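Local coordinates for protein dUTPase (Streptococcus mutans, PDB 3H6X) that probably hydrolyses dUTP to dUMP and diphosphate, as a trimeric, jelly-roll member of the dUTPase family, at residues B[87-90]-B[94-97]. Residues are numbered along the deposited sequence; the frame is centred on the assembly and turned at random.
Sequences GDYY and NNEG
With its CG anti to the backbone N (chi1 -173°), Tyr89 lays its ring over Gly97 and brings its hydroxyl to Asn95. Asn95 places its CG between its own backbone N and carbonyl carbon (chi1 71°), which turns the amide toward that hydroxyl. Asn95 ND2 donates to Tyr89 OH at 2.8 Å. The bond is nearly straight, and the hydroxyl lies close to the amide plane. Ring and amide planes stand almost perpendicular. Tyr89 OH also bonds to the backbone O of His98, so two partners fix the end of the ring. The amide oxygen, Asn95 OD1, accepts from Gly97 N at 2.9 Å, with the donor above the carbonyl plane, and closes an Asx turn. The same turn carries Gly97, whose CA lies over one face of the Tyr89 ring. This is a CH-pi contact, with Gly97 CA 3.9 Å from the ring centroid of Tyr89. Gly97 has no side chain, and a CB here would run into Tyr89 O and Tyr90 CA. Glu96 OE1 bonds to Thr11, Glu96 OE2 pairs with Lys53, and Tyr90 OH bonds to Glu8. Asp88 reaches Thr24 of the second subunit. The contact joins two parts of the surface loop between strands 82-85 and 100-105, beside strand 6-9.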
ATOM      1  N   GLY B  87     -15.180  -8.041  -1.740  1.00  7.98           N
ATOM      2  CA  GLY B  87     -15.770  -9.307  -2.141  1.00  8.67           C
ATOM      3  C   GLY B  87     -17.076  -9.146  -2.895  1.00  9.27           C
ATOM      4  O   GLY B  87     -17.474 -10.022  -3.648  1.00  9.84           O
ATOM      5  N   ASP B  88     -17.762  -8.037  -2.671  1.00  7.93           N
ATOM      6  CA  ASP B  88     -19.034  -7.827  -3.353  1.00  9.34           C
ATOM      7  C   ASP B  88     -18.912  -7.045  -4.652  1.00 11.28           C
ATOM      8  O   ASP B  88     -19.910  -6.711  -5.256  1.00 10.63           O
ATOM      9  CB  ASP B  88     -20.116  -7.252  -2.415  1.00 15.16           C
ATOM     10  CG  ASP B  88     -19.628  -6.064  -1.597  1.00 17.72           C
ATOM     11  OD1 ASP B  88     -18.533  -5.530  -1.868  1.00 12.99           O
ATOM     12  OD2 ASP B  88     -20.366  -5.661  -0.669  1.00 14.76           O
ATOM     13  N   TYR B  89     -17.686  -6.749  -5.071  1.00  7.89           N
ATOM     14  CA  TYR B  89     -17.481  -6.079  -6.353  1.00  8.17           C
ATOM     15  C   TYR B  89     -17.763  -7.087  -7.476  1.00  8.00           C
ATOM     16  O   TYR B  89     -18.360  -6.755  -8.495  1.00  7.57           O
ATOM     17  CB  TYR B  89     -16.047  -5.536  -6.404  1.00  6.97           C
ATOM     18  CG  TYR B  89     -15.723  -4.674  -7.611  1.00  8.84           C
ATOM     19  CD1 TYR B  89     -16.418  -3.495  -7.868  1.00 14.86           C
ATOM     20  CD2 TYR B  89     -14.684  -5.021  -8.449  1.00 11.75           C
ATOM     21  CE1 TYR B  89     -16.088  -2.699  -8.988  1.00 14.46           C
ATOM     22  CE2 TYR B  89     -14.354  -4.262  -9.549  1.00 13.39           C
ATOM     23  CZ  TYR B  89     -15.049  -3.111  -9.813  1.00 15.90           C
ATOM     24  OH  TYR B  89     -14.678  -2.373 -10.920  1.00 22.09           O
ATOM     25  N   TYR B  90     -17.362  -8.338  -7.248  1.00  7.22           N
ATOM     26  CA  TYR B  90     -17.597  -9.463  -8.161  1.00  7.51           C
ATOM     27  C   TYR B  90     -19.028  -9.520  -8.665  1.00  8.14           C
ATOM     28  O   TYR B  90     -19.969  -9.539  -7.871  1.00  8.45           O
ATOM     29  CB  TYR B  90     -17.265 -10.749  -7.401  1.00  7.28           C
ATOM     30  CG  TYR B  90     -17.485 -12.061  -8.111  1.00  8.41           C
ATOM     31  CD1 TYR B  90     -16.642 -12.469  -9.148  1.00  7.51           C
ATOM     32  CD2 TYR B  90     -18.509 -12.925  -7.704  1.00 10.93           C
ATOM     33  CE1 TYR B  90     -16.834 -13.707  -9.776  1.00  8.96           C
ATOM     34  CE2 TYR B  90     -18.693 -14.153  -8.318  1.00 11.79           C
ATOM     35  CZ  TYR B  90     -17.864 -14.540  -9.351  1.00 10.51           C
ATOM     36  OH  TYR B  90     -18.052 -15.775  -9.954  1.00 10.48           O
ATOM     37  N   ASN B  94     -22.974  -3.242 -12.804  1.00 12.55           N
ATOM     38  CA  ASN B  94     -22.437  -2.125 -13.590  1.00 15.21           C
ATOM     39  C   ASN B  94     -21.292  -2.550 -14.508  1.00 16.61           C
ATOM     40  O   ASN B  94     -21.261  -2.179 -15.681  1.00 17.34           O
ATOM     41  CB  ASN B  94     -21.961  -0.988 -12.682  1.00 14.90           C
ATOM     42  CG  ASN B  94     -23.088  -0.351 -11.893  1.00 28.43           C
ATOM     43  OD1 ASN B  94     -24.260  -0.437 -12.274  1.00 25.47           O
ATOM     44  ND2 ASN B  94     -22.735   0.313 -10.790  1.00 38.69           N
ATOM     45  N   ASN B  95     -20.338  -3.326 -13.991  1.00 11.24           N
ATOM     46  CA  ASN B  95     -19.207  -3.728 -14.841  1.00 11.27           C
ATOM     47  C   ASN B  95     -18.729  -5.150 -14.561  1.00  8.92           C
ATOM     48  O   ASN B  95     -17.616  -5.544 -14.984  1.00  8.32           O
ATOM     49  CB  ASN B  95     -18.047  -2.735 -14.723  1.00 11.48           C
ATOM     50  CG  ASN B  95     -17.346  -2.810 -13.377  1.00 10.19           C
ATOM     51  OD1 ASN B  95     -17.717  -3.611 -12.509  1.00  9.76           O
ATOM     52  ND2 ASN B  95     -16.331  -1.965 -13.187  1.00 11.98           N
ATOM     53  N   GLU B  96     -19.581  -5.913 -13.872  1.00  8.47           N
ATOM     54  CA  GLU B  96     -19.360  -7.341 -13.624  1.00  9.11           C
ATOM     55  C   GLU B  96     -18.220  -7.578 -12.633  1.00  8.52           C
ATOM     56  O   GLU B  96     -17.819  -8.728 -12.419  1.00  8.54           O
ATOM     57  CB  GLU B  96     -19.058  -8.060 -14.940  1.00 11.00           C
ATOM     58  CG  GLU B  96     -19.451  -9.522 -14.963  1.00 12.11           C
ATOM     59  CD  GLU B  96     -19.169 -10.175 -16.310  1.00 13.26           C
ATOM     60  OE1 GLU B  96     -19.640  -9.662 -17.351  1.00 17.54           O
ATOM     61  OE2 GLU B  96     -18.495 -11.217 -16.326  1.00 13.47           O
ATOM     62  N   GLY B  97     -17.701  -6.503 -12.040  1.00  6.73           N
ATOM     63  CA  GLY B  97     -16.573  -6.636 -11.131  1.00  7.71           C
ATOM     64  C   GLY B  97     -15.239  -6.630 -11.838  1.00  7.12           C
ATOM     65  O   GLY B  97     -14.214  -7.037 -11.284  1.00  5.80           O
TER